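PDB 5C2V: hydrazine synthase gamma subunit, which reduces nitric oxide to hydroxylamine with three electrons, the first half-reaction of hydrazine synthesis in the anammox bacterium Kuenenia stuttgartiensis. Local coordinates for residues E155-P160 against L261-A266; R70-G75 against T91-G96. One frame throughout, in Å; residues are numbered along the deposited sequence.

Contact 1: E155-P160 against L261-A266. With HEC (heme c), chain B.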
ATOM      1  N   GLU C 155      37.846  45.633 -23.446  1.00 54.51           N
ATOM      2  CA  GLU C 155      38.974  46.475 -23.065  1.00 60.18           C
ATOM      3  C   GLU C 155      38.962  46.765 -21.569  1.00 46.99           C
ATOM      4  O   GLU C 155      37.915  46.698 -20.927  1.00 58.09           O
ATOM      5  CB  GLU C 155      38.951  47.790 -23.851  1.00 40.24           C
ATOM      6  CG  GLU C 155      38.951  47.624 -25.363  1.00 49.03           C
ATOM      7  CD  GLU C 155      40.300  47.196 -25.908  1.00 56.53           C
ATOM      8  OE1 GLU C 155      41.306  47.315 -25.178  1.00 57.59           O
ATOM      9  OE2 GLU C 155      40.354  46.741 -27.071  1.00 54.23           O
ATOM     10  N   PHE C 156      40.132  47.082 -21.020  1.00 55.81           N
ATOM     11  CA  PHE C 156      40.255  47.398 -19.601  1.00 58.02           C
ATOM     12  C   PHE C 156      39.428  48.622 -19.212  1.00 61.60           C
ATOM     13  O   PHE C 156      39.243  49.540 -20.011  1.00 61.54           O
ATOM     14  CB  PHE C 156      41.722  47.625 -19.226  1.00 56.10           C
ATOM     15  CG  PHE C 156      42.590  46.408 -19.389  1.00 69.68           C
ATOM     16  CD1 PHE C 156      42.445  45.318 -18.546  1.00 68.89           C
ATOM     17  CD2 PHE C 156      43.559  46.359 -20.378  1.00 71.94           C
ATOM     18  CE1 PHE C 156      43.244  44.198 -18.693  1.00 61.10           C
ATOM     19  CE2 PHE C 156      44.361  45.244 -20.529  1.00 67.79           C
ATOM     20  CZ  PHE C 156      44.204  44.162 -19.686  1.00 58.69           C
ATOM     21  N   THR C 157      38.927  48.622 -17.979  1.00 47.81           N
ATOM     22  CA  THR C 157      38.127  49.731 -17.470  1.00 58.18           C
ATOM     23  C   THR C 157      38.992  50.902 -17.017  1.00 52.55           C
ATOM     24  O   THR C 157      38.615  52.063 -17.179  1.00 59.73           O
ATOM     25  CB  THR C 157      37.243  49.293 -16.285  1.00 48.70           C
ATOM     26  OG1 THR C 157      38.073  48.834 -15.210  1.00 55.56           O
ATOM     27  CG2 THR C 157      36.298  48.180 -16.702  1.00 58.22           C
ATOM     28  N   GLY C 158      40.152  50.591 -16.448  1.00 59.64           N
ATOM     29  CA  GLY C 158      41.006  51.604 -15.855  1.00 51.74           C
ATOM     30  C   GLY C 158      40.659  51.805 -14.391  1.00 64.05           C
ATOM     31  O   GLY C 158      39.514  51.603 -13.987  1.00 72.08           O
ATOM     32  N   SER C 159      41.644  52.211 -13.596  1.00 53.01           N
ATOM     33  CA  SER C 159      41.462  52.323 -12.152  1.00 54.70           C
ATOM     34  C   SER C 159      40.802  53.636 -11.728  1.00 52.31           C
ATOM     35  O   SER C 159      41.236  54.717 -12.129  1.00 78.06           O
ATOM     36  CB  SER C 159      42.805  52.172 -11.437  1.00 47.79           C
ATOM     37  OG  SER C 159      42.641  52.236 -10.032  1.00 43.83           O
ATOM     38  N   PRO C 160      39.738  53.533 -10.917  1.00 67.45           N
ATOM     39  CA  PRO C 160      38.982  54.638 -10.310  1.00 67.62           C
ATOM     40  C   PRO C 160      39.735  55.379  -9.205  1.00 61.15           C
ATOM     41  O   PRO C 160      39.339  56.479  -8.821  1.00 67.46           O
ATOM     42  CB  PRO C 160      37.754  53.934  -9.730  1.00 72.70           C
ATOM     43  CG  PRO C 160      38.227  52.560  -9.429  1.00 54.86           C
ATOM     44  CD  PRO C 160      39.185  52.221 -10.534  1.00 64.32           C
ATOM     45  N   LEU C 261      48.127  42.879 -14.455  1.00 51.83           N
ATOM     46  CA  LEU C 261      47.832  43.588 -13.217  1.00 51.55           C
ATOM     47  C   LEU C 261      46.859  44.736 -13.471  1.00 55.02           C
ATOM     48  O   LEU C 261      46.467  45.448 -12.548  1.00 61.10           O
ATOM     49  CB  LEU C 261      49.115  44.108 -12.567  1.00 52.71           C
ATOM     50  CG  LEU C 261      50.109  43.032 -12.123  1.00 63.87           C
ATOM     51  CD1 LEU C 261      51.175  43.624 -11.213  1.00 54.62           C
ATOM     52  CD2 LEU C 261      49.388  41.879 -11.438  1.00 68.65           C
ATOM     53  N   ARG C 262      46.473  44.910 -14.733  1.00 44.34           N
ATOM     54  CA  ARG C 262      45.481  45.914 -15.096  1.00 48.89           C
ATOM     55  C   ARG C 262      44.110  45.509 -14.565  1.00 66.86           C
ATOM     56  O   ARG C 262      43.726  44.341 -14.654  1.00 69.00           O
ATOM     57  CB  ARG C 262      45.430  46.103 -16.614  1.00 55.60           C
ATOM     58  CG  ARG C 262      46.726  46.611 -17.229  1.00 59.11           C
ATOM     59  CD  ARG C 262      46.947  48.089 -16.941  1.00 47.33           C
ATOM     60  NE  ARG C 262      45.895  48.922 -17.518  1.00 43.86           N
ATOM     61  CZ  ARG C 262      45.869  49.324 -18.784  1.00 42.44           C
ATOM     62  NH1 ARG C 262      46.839  48.969 -19.616  1.00 57.42           N
ATOM     63  NH2 ARG C 262      44.871  50.080 -19.222  1.00 43.08           N
ATOM     64  N   ASP C 263      43.388  46.478 -14.007  1.00 57.29           N
ATOM     65  CA  ASP C 263      42.071  46.248 -13.413  1.00 50.79           C
ATOM     66  C   ASP C 263      42.105  45.189 -12.315  1.00 48.76           C
ATOM     67  O   ASP C 263      41.110  44.507 -12.073  1.00 61.46           O
ATOM     68  CB  ASP C 263      41.054  45.837 -14.482  1.00 44.32           C
ATOM     69  CG  ASP C 263      40.678  46.977 -15.400  1.00 57.30           C
ATOM     70  OD1 ASP C 263      40.847  48.149 -15.003  1.00 70.70           O
ATOM     71  OD2 ASP C 263      40.202  46.698 -16.519  1.00 51.53           O
ATOM     72  N   ILE C 264      43.248  45.058 -11.648  1.00 51.71           N
ATOM     73  CA  ILE C 264      43.400  44.061 -10.595  1.00 47.93           C
ATOM     74  C   ILE C 264      42.563  44.443  -9.376  1.00 58.22           C
ATOM     75  O   ILE C 264      42.338  43.630  -8.484  1.00 68.15           O
ATOM     76  CB  ILE C 264      44.879  43.887 -10.183  1.00 42.83           C
ATOM     77  CG1 ILE C 264      45.099  42.530  -9.510  1.00 48.48           C
ATOM     78  CG2 ILE C 264      45.325  45.025  -9.283  1.00 48.96           C
ATOM     79  CD1 ILE C 264      44.792  41.351 -10.403  1.00 38.05           C
ATOM     80  N   TYR C 265      42.094  45.685  -9.350  1.00 54.07           N
ATOM     81  CA  TYR C 265      41.207  46.138  -8.289  1.00 66.37           C
ATOM     82  C   TYR C 265      39.865  45.418  -8.380  1.00 64.50           C
ATOM     83  O   TYR C 265      39.188  45.216  -7.372  1.00 56.27           O
ATOM     84  CB  TYR C 265      40.998  47.653  -8.374  1.00 48.12           C
ATOM     85  CG  TYR C 265      40.056  48.073  -9.480  1.00 46.17           C
ATOM     86  CD1 TYR C 265      40.485  48.130 -10.800  1.00 41.54           C
ATOM     87  CD2 TYR C 265      38.735  48.405  -9.206  1.00 53.82           C
ATOM     88  CE1 TYR C 265      39.624  48.507 -11.816  1.00 57.06           C
ATOM     89  CE2 TYR C 265      37.868  48.783 -10.215  1.00 50.90           C
ATOM     90  CZ  TYR C 265      38.318  48.833 -11.517  1.00 54.59           C
ATOM     91  OH  TYR C 265      37.458  49.210 -12.522  1.00 55.95           O
ATOM     92  N   ALA C 266      39.487  45.040  -9.599  1.00 37.24           N
ATOM     93  CA  ALA C 266      38.169  44.470  -9.857  1.00 57.66           C
ATOM     94  C   ALA C 266      38.140  42.940  -9.896  1.00 64.86           C
ATOM     95  O   ALA C 266      37.067  42.352 -10.031  1.00 51.28           O
ATOM     96  CB  ALA C 266      37.615  45.029 -11.160  1.00 50.24           C
TER
HETATM   97 FE   HEC B 405      52.969  38.508  -9.666  1.00 58.21          FE
HETATM   98  CHA HEC B 405      49.952  36.890  -9.957  1.00 57.52           C
HETATM   99  CHB HEC B 405      51.412  41.157  -8.163  1.00 75.30           C
HETATM  100  CHC HEC B 405      56.032  39.777  -8.721  1.00 62.68           C
HETATM  101  CHD HEC B 405      54.533  36.074 -11.474  1.00 67.47           C
HETATM  102  NA  HEC B 405      51.039  38.934  -9.132  1.00 62.85           N
HETATM  103  C1A HEC B 405      49.932  38.148  -9.393  1.00 62.98           C
HETATM  104  C2A HEC B 405      48.757  38.882  -8.965  1.00 69.06           C
HETATM  105  C3A HEC B 405      49.157  40.057  -8.472  1.00 67.27           C
HETATM  106  C4A HEC B 405      50.602  40.116  -8.563  1.00 59.51           C
HETATM  107  CMA HEC B 405      48.239  41.161  -7.904  1.00 49.46           C
HETATM  108  CAA HEC B 405      47.295  38.393  -9.070  1.00 55.20           C
HETATM  109  CBA HEC B 405      46.881  38.331 -10.537  1.00 64.04           C
HETATM  110  CGA HEC B 405      45.548  37.638 -10.662  1.00 51.92           C
HETATM  111  O1A HEC B 405      44.920  37.738 -11.746  1.00 54.38           O
HETATM  112  O2A HEC B 405      45.114  36.991  -9.675  1.00 55.21           O
HETATM  113  NB  HEC B 405      53.613  40.207  -8.694  1.00 61.45           N
HETATM  114  C1B HEC B 405      52.782  41.086  -8.024  1.00 62.84           C
HETATM  115  C2B HEC B 405      53.602  41.902  -7.152  1.00 53.68           C
HETATM  116  C3B HEC B 405      54.879  41.525  -7.311  1.00 67.28           C
HETATM  117  C4B HEC B 405      54.910  40.447  -8.282  1.00 53.54           C
HETATM  118  CMB HEC B 405      53.068  43.019  -6.226  1.00 59.26           C
HETATM  119  CAB HEC B 405      56.119  42.105  -6.591  1.00 65.28           C
HETATM  120  CBB HEC B 405      56.114  41.701  -5.100  1.00 55.64           C
HETATM  121  NC  HEC B 405      54.924  38.019 -10.030  1.00 69.64           N
HETATM  122  C1C HEC B 405      56.042  38.669  -9.543  1.00 68.61           C
HETATM  123  C2C HEC B 405      57.209  37.912  -9.953  1.00 68.70           C
HETATM  124  C3C HEC B 405      56.801  36.964 -10.806  1.00 70.85           C
HETATM  125  C4C HEC B 405      55.351  36.962 -10.809  1.00 62.50           C
HETATM  126  CMC HEC B 405      58.667  38.379  -9.752  1.00 68.70           C
HETATM  127  CAC HEC B 405      57.696  35.949 -11.558  1.00 70.71           C
HETATM  128  CBC HEC B 405      58.370  34.977 -10.565  1.00 67.89           C
HETATM  129  ND  HEC B 405      52.323  36.773 -10.639  1.00 51.71           N
HETATM  130  C1D HEC B 405      53.204  35.846 -11.190  1.00 63.91           C
HETATM  131  C2D HEC B 405      52.496  34.604 -11.412  1.00 66.86           C
HETATM  132  C3D HEC B 405      51.059  34.866 -10.938  1.00 70.12           C
HETATM  133  C4D HEC B 405      51.050  36.236 -10.473  1.00 59.79           C
HETATM  134  CMD HEC B 405      53.067  33.298 -12.007  1.00 51.57           C
HETATM  135  CAD HEC B 405      49.870  33.882 -10.937  1.00 60.49           C
HETATM  136  CBD HEC B 405      50.149  32.757  -9.946  1.00 55.74           C
HETATM  137  CGD HEC B 405      48.890  31.968  -9.704  1.00 61.49           C
HETATM  138  O1D HEC B 405      48.922  31.031  -8.865  1.00 42.14           O
HETATM  139  O2D HEC B 405      47.856  32.279 -10.350  1.00 50.98           O

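Contact 2: R70-G75 against T91-G96. With HEC (heme c), chain V.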
ATOM      1  N   ARG C  70      29.230  42.715 -17.415  1.00 49.76           N
ATOM      2  CA  ARG C  70      30.036  43.858 -17.822  1.00 69.78           C
ATOM      3  C   ARG C  70      31.304  43.257 -18.415  1.00 67.94           C
ATOM      4  O   ARG C  70      32.247  43.955 -18.797  1.00 76.84           O
ATOM      5  CB  ARG C  70      30.331  44.784 -16.635  1.00 77.99           C
ATOM      6  CG  ARG C  70      29.101  45.486 -16.060  1.00 83.00           C
ATOM      7  CD  ARG C  70      29.424  46.068 -14.687  1.00 76.83           C
ATOM      8  NE  ARG C  70      28.218  46.524 -13.985  1.00 68.59           N
ATOM      9  CZ  ARG C  70      28.200  46.898 -12.710  1.00 65.46           C
ATOM     10  NH1 ARG C  70      29.312  46.849 -11.988  1.00 63.44           N
ATOM     11  NH2 ARG C  70      27.079  47.315 -12.155  1.00 56.94           N
ATOM     12  N   GLY C  71      31.292  41.928 -18.468  1.00 62.04           N
ATOM     13  CA  GLY C  71      32.394  41.131 -18.959  1.00 46.69           C
ATOM     14  C   GLY C  71      33.628  41.264 -18.096  1.00 61.12           C
ATOM     15  O   GLY C  71      34.692  41.610 -18.603  1.00 47.68           O
ATOM     16  N   GLN C  72      33.500  41.021 -16.795  1.00 54.41           N
ATOM     17  CA  GLN C  72      34.671  41.065 -15.926  1.00 69.20           C
ATOM     18  C   GLN C  72      34.891  39.738 -15.204  1.00 49.64           C
ATOM     19  O   GLN C  72      35.668  38.902 -15.666  1.00 56.56           O
ATOM     20  CB  GLN C  72      34.514  42.195 -14.906  1.00 57.45           C
ATOM     21  CG  GLN C  72      34.072  43.515 -15.514  1.00 54.46           C
ATOM     22  CD  GLN C  72      33.862  44.592 -14.472  1.00 67.54           C
ATOM     23  OE1 GLN C  72      32.749  44.795 -13.986  1.00 79.82           O
ATOM     24  NE2 GLN C  72      34.936  45.288 -14.115  1.00 53.91           N
ATOM     25  N   THR C  73      34.149  39.537 -14.114  1.00 65.15           N
ATOM     26  CA  THR C  73      34.126  38.281 -13.359  1.00 63.86           C
ATOM     27  C   THR C  73      33.237  38.423 -12.125  1.00 46.08           C
ATOM     28  O   THR C  73      33.002  39.535 -11.650  1.00 52.47           O
ATOM     29  CB  THR C  73      35.540  37.842 -12.901  1.00 40.08           C
ATOM     30  OG1 THR C  73      35.460  36.580 -12.228  1.00 48.65           O
ATOM     31  CG2 THR C  73      36.155  38.880 -11.972  1.00 34.58           C
ATOM     32  N   THR C  74      32.746  37.300 -11.608  1.00 44.34           N
ATOM     33  CA  THR C  74      31.999  37.302 -10.350  1.00 51.07           C
ATOM     34  C   THR C  74      32.864  36.929  -9.147  1.00 51.48           C
ATOM     35  O   THR C  74      32.434  37.059  -8.001  1.00 53.01           O
ATOM     36  CB  THR C  74      30.797  36.344 -10.411  1.00 31.63           C
ATOM     37  OG1 THR C  74      31.239  35.042 -10.813  1.00 45.25           O
ATOM     38  CG2 THR C  74      29.763  36.855 -11.402  1.00 36.79           C
ATOM     39  N   GLY C  75      34.081  36.464  -9.413  1.00 36.50           N
ATOM     40  CA  GLY C  75      34.965  36.006  -8.358  1.00 39.11           C
ATOM     41  C   GLY C  75      34.626  34.619  -7.840  1.00 37.08           C
ATOM     42  O   GLY C  75      35.209  34.158  -6.858  1.00 46.54           O
ATOM     43  N   THR C  91      37.486  32.308 -11.185  1.00 50.35           N
ATOM     44  CA  THR C  91      36.895  32.677 -12.473  1.00 46.69           C
ATOM     45  C   THR C  91      37.682  33.809 -13.125  1.00 51.57           C
ATOM     46  O   THR C  91      37.875  34.870 -12.532  1.00 53.46           O
ATOM     47  CB  THR C  91      35.417  33.099 -12.329  1.00 46.69           C
ATOM     48  OG1 THR C  91      34.659  32.013 -11.781  1.00 46.55           O
ATOM     49  CG2 THR C  91      34.834  33.481 -13.684  1.00 35.95           C
ATOM     50  N   LYS C  92      38.126  33.574 -14.356  1.00 53.01           N
ATOM     51  CA  LYS C  92      39.017  34.499 -15.049  1.00 53.92           C
ATOM     52  C   LYS C  92      38.387  35.859 -15.335  1.00 55.46           C
ATOM     53  O   LYS C  92      37.222  35.954 -15.718  1.00 50.58           O
ATOM     54  CB  LYS C  92      39.502  33.879 -16.361  1.00 61.28           C
ATOM     55  CG  LYS C  92      40.912  33.313 -16.298  1.00 56.65           C
ATOM     56  CD  LYS C  92      41.936  34.422 -16.120  1.00 60.22           C
ATOM     57  CE  LYS C  92      43.354  33.877 -16.109  1.00 52.63           C
ATOM     58  NZ  LYS C  92      44.369  34.952 -15.935  1.00 71.14           N
ATOM     59  N   TYR C  93      39.182  36.907 -15.142  1.00 53.62           N
ATOM     60  CA  TYR C  93      38.791  38.266 -15.493  1.00 43.11           C
ATOM     61  C   TYR C  93      39.017  38.458 -16.992  1.00 44.77           C
ATOM     62  O   TYR C  93      40.149  38.372 -17.467  1.00 62.86           O
ATOM     63  CB  TYR C  93      39.605  39.268 -14.668  1.00 59.03           C
ATOM     64  CG  TYR C  93      39.153  40.707 -14.747  1.00 62.63           C
ATOM     65  CD1 TYR C  93      38.129  41.181 -13.938  1.00 50.78           C
ATOM     66  CD2 TYR C  93      39.774  41.603 -15.606  1.00 53.13           C
ATOM     67  CE1 TYR C  93      37.725  42.502 -13.997  1.00 48.74           C
ATOM     68  CE2 TYR C  93      39.377  42.922 -15.670  1.00 55.96           C
ATOM     69  CZ  TYR C  93      38.349  43.366 -14.868  1.00 60.13           C
ATOM     70  OH  TYR C  93      37.950  44.682 -14.933  1.00 62.71           O
ATOM     71  N   ILE C  94      37.944  38.714 -17.737  1.00 41.71           N
ATOM     72  CA  ILE C  94      38.014  38.655 -19.199  1.00 55.00           C
ATOM     73  C   ILE C  94      38.206  39.995 -19.920  1.00 52.23           C
ATOM     74  O   ILE C  94      38.192  40.033 -21.150  1.00 58.50           O
ATOM     75  CB  ILE C  94      36.760  37.966 -19.788  1.00 44.40           C
ATOM     76  CG1 ILE C  94      35.481  38.655 -19.319  1.00 53.20           C
ATOM     77  CG2 ILE C  94      36.735  36.494 -19.409  1.00 52.14           C
ATOM     78  CD1 ILE C  94      34.225  38.088 -19.948  1.00 48.10           C
ATOM     79  N   ARG C  95      38.370  41.089 -19.182  1.00 53.81           N
ATOM     80  CA  ARG C  95      38.709  42.358 -19.826  1.00 47.11           C
ATOM     81  C   ARG C  95      40.138  42.311 -20.359  1.00 50.00           C
ATOM     82  O   ARG C  95      41.049  41.859 -19.664  1.00 43.35           O
ATOM     83  CB  ARG C  95      38.553  43.537 -18.863  1.00 39.28           C
ATOM     84  CG  ARG C  95      37.125  43.856 -18.455  1.00 64.63           C
ATOM     85  CD  ARG C  95      36.263  44.209 -19.656  1.00 53.33           C
ATOM     86  NE  ARG C  95      35.010  44.845 -19.256  1.00 63.49           N
ATOM     87  CZ  ARG C  95      34.797  46.157 -19.282  1.00 58.36           C
ATOM     88  NH1 ARG C  95      35.749  46.978 -19.703  1.00 63.38           N
ATOM     89  NH2 ARG C  95      33.628  46.649 -18.896  1.00 60.57           N
ATOM     90  N   GLY C  96      40.325  42.774 -21.591  1.00 53.01           N
ATOM     91  CA  GLY C  96      41.637  42.796 -22.215  1.00 62.87           C
ATOM     92  C   GLY C  96      42.251  41.415 -22.351  1.00 63.69           C
ATOM     93  O   GLY C  96      43.415  41.205 -22.010  1.00 60.50           O
TER
HETATM   94 FE   HEC V 404      34.877  30.865 -18.540  1.00 42.81          FE
HETATM   95  CHA HEC V 404      38.270  30.996 -18.012  1.00 53.24           C
HETATM   96  CHB HEC V 404      35.271  32.600 -21.449  1.00 64.68           C
HETATM   97  CHC HEC V 404      31.508  30.522 -19.203  1.00 42.51           C
HETATM   98  CHD HEC V 404      34.324  29.826 -15.322  1.00 51.73           C
HETATM   99  NA  HEC V 404      36.493  31.624 -19.567  1.00 52.30           N
HETATM  100  C1A HEC V 404      37.805  31.639 -19.138  1.00 42.87           C
HETATM  101  C2A HEC V 404      38.576  32.449 -20.068  1.00 60.25           C
HETATM  102  C3A HEC V 404      37.737  32.886 -21.020  1.00 61.53           C
HETATM  103  C4A HEC V 404      36.415  32.376 -20.718  1.00 49.49           C
HETATM  104  CMA HEC V 404      38.069  33.775 -22.240  1.00 40.06           C
HETATM  105  CAA HEC V 404      40.098  32.723 -19.966  1.00 48.03           C
HETATM  106  CBA HEC V 404      40.395  34.210 -19.777  1.00 55.47           C
HETATM  107  CGA HEC V 404      41.883  34.441 -19.725  1.00 66.94           C
HETATM  108  O1A HEC V 404      42.649  33.444 -19.723  1.00 61.61           O
HETATM  109  O2A HEC V 404      42.303  35.628 -19.684  1.00 61.50           O
HETATM  110  NB  HEC V 404      33.585  31.561 -19.998  1.00 36.01           N
HETATM  111  C1B HEC V 404      34.038  32.031 -21.215  1.00 42.37           C
HETATM  112  C2B HEC V 404      32.995  31.815 -22.197  1.00 43.32           C
HETATM  113  C3B HEC V 404      31.951  31.248 -21.578  1.00 51.96           C
HETATM  114  C4B HEC V 404      32.303  31.074 -20.183  1.00 54.55           C
HETATM  115  CMB HEC V 404      33.092  32.205 -23.688  1.00 39.50           C
HETATM  116  CAB HEC V 404      30.602  30.829 -22.208  1.00 28.74           C
HETATM  117  CBB HEC V 404      30.785  29.615 -23.145  1.00 51.61           C
HETATM  118  NC  HEC V 404      33.214  30.300 -17.456  1.00 53.14           N
HETATM  119  C1C HEC V 404      31.922  30.191 -17.931  1.00 39.04           C
HETATM  120  C2C HEC V 404      31.120  29.544 -16.913  1.00 41.89           C
HETATM  121  C3C HEC V 404      31.862  29.481 -15.799  1.00 41.76           C
HETATM  122  C4C HEC V 404      33.218  29.870 -16.144  1.00 41.12           C
HETATM  123  CMC HEC V 404      29.582  29.405 -16.988  1.00 42.42           C
HETATM  124  CAC HEC V 404      31.409  28.940 -14.423  1.00 43.48           C
HETATM  125  CBC HEC V 404      31.137  27.421 -14.508  1.00 30.91           C
HETATM  126  ND  HEC V 404      36.106  30.537 -16.892  1.00 26.76           N
HETATM  127  C1D HEC V 404      35.644  29.949 -15.715  1.00 45.14           C
HETATM  128  C2D HEC V 404      36.782  29.478 -14.957  1.00 43.45           C
HETATM  129  C3D HEC V 404      38.013  29.845 -15.796  1.00 34.66           C
HETATM  130  C4D HEC V 404      37.498  30.498 -16.979  1.00 50.09           C
HETATM  131  CMD HEC V 404      36.760  28.759 -13.592  1.00 44.54           C
HETATM  132  CAD HEC V 404      39.491  29.565 -15.456  1.00 44.86           C
HETATM  133  CBD HEC V 404      39.816  28.129 -15.854  1.00 50.34           C
HETATM  134  CGD HEC V 404      41.260  27.833 -15.552  1.00 61.98           C
HETATM  135  O1D HEC V 404      41.712  26.690 -15.822  1.00 55.51           O
HETATM  136  O2D HEC V 404      41.958  28.744 -15.040  1.00 52.96           O
HETATM  137  O   HOH W   1      35.402  28.941 -19.186  1.00 37.07           O

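Contact 1: E155-P160 against L261-A266
A pair of beta turns, type II from L261 to I264 and type I from D263 to A266, presents R262, D263 and Y265 to F156, T157 and P160. The latter lie on the connection that leaves helix 141-152 and runs on toward helix 170-179, so the contact probably ties the connection between the two heme lobes to a loop beside heme 2. At its centre the carboxylate of D263 bridges two consecutive backbone amides. D263 uses the syn lone pairs of both oxygens, OD2 accepting from T157 N at 2.7 Å and OD1 from G158 N at 2.9 Å; the second bond is the more bent, 138° at its hydrogen. Two bonds to different oxygens fix the rotation of the buried carboxylate and probably favour its charged form. Beside the carboxylate, T157 OG1 and Y265 OH share a hydrogen bond of 2.8 Å, with the threonine oxygen lying at the edge of the tyrosine ring. P160 covers one face of that ring, its CD 3.8 Å from the Y265 centroid in a CH-pi contact, while A266 CB lies over the opposite face. The F156 ring fills the other end. R262 CB sits over its face, 3.6 Å from the centroid, and because the arginine chain bends at chi2 (-75°) its guanidinium folds back toward the same phenylalanine, with F156 CD2 over the centre of the guanidinium and the two planes 34° apart. NH1 of R262 is held by A199 O. Behind the first turn, heme 2 receives two aliphatic tips: L261 CD2 packs 3.5 Å from porphyrin carbon C3A, and I264 CD1 meets propionate carbon CBA at 3.7 Å.

Contact 2: R70-G75 against T91-G96
The R95 guanidinium grips the backbone carbonyl of R70: NE (2.9 Å) and NH2 (3.0 Å) both donate to R70 O, side-on and close to the guanidinium plane, while R95 NH1 is probably hydrogen-bonded to E155 O. Q4 of the beta subunit is a further donor to R70 O. Between the two loops, I94 N donates to Q72 O at 3.1 Å, and Q72 NE2 donates nearly straight (165°) to Y93 OH, which lies in the plane of the amide. T73 OG1 reaches T91 O at 3.0 Å from above the carbonyl plane and accepts from G75 N in an ST turn; its chi1 of -177°, OG1 trans to the backbone N, turns it to both. These loops flank the antiparallel pair 77-78 and 89-90, and 70-75 comes just after the CXXCH heme-binding motif of the heme 1 lobe, whose axial ligand H67 donates through ND1 to K92 O. Apolar packing accompanies the polar bonds. Q72 and Y93 run side by side, Q72 CB 3.4 Å from Y93 CE1, and T73 CG2 meets the edge of the tyrosine ring. I94 CD1 lies against the backbone of G71, and K92 CB packs 3.5 Å from the heme meso carbon CHA.

Overall arrangement
Contact 2 is the buried one, its centre about 6 Å from that of the chain; the centre of contact 1 lies about 13 Å from it, and that contact is only partly buried. Each sits beside a different heme, contact 2 by heme 1, apparently the active-site heme, and contact 1 by the bis-histidine heme 2, and the beta subunit packs against both. Their chemistry differs accordingly: contact 2 relies largely on backbone carbonyls that receive side-chain and main-chain donors, whereas contact 1 turns on an acidic side chain and aromatic faces. The two adjoin through R95 NH1, probably hydrogen-bonded to E155 O, and through a weak bond from Y93 OH to D263 OD2.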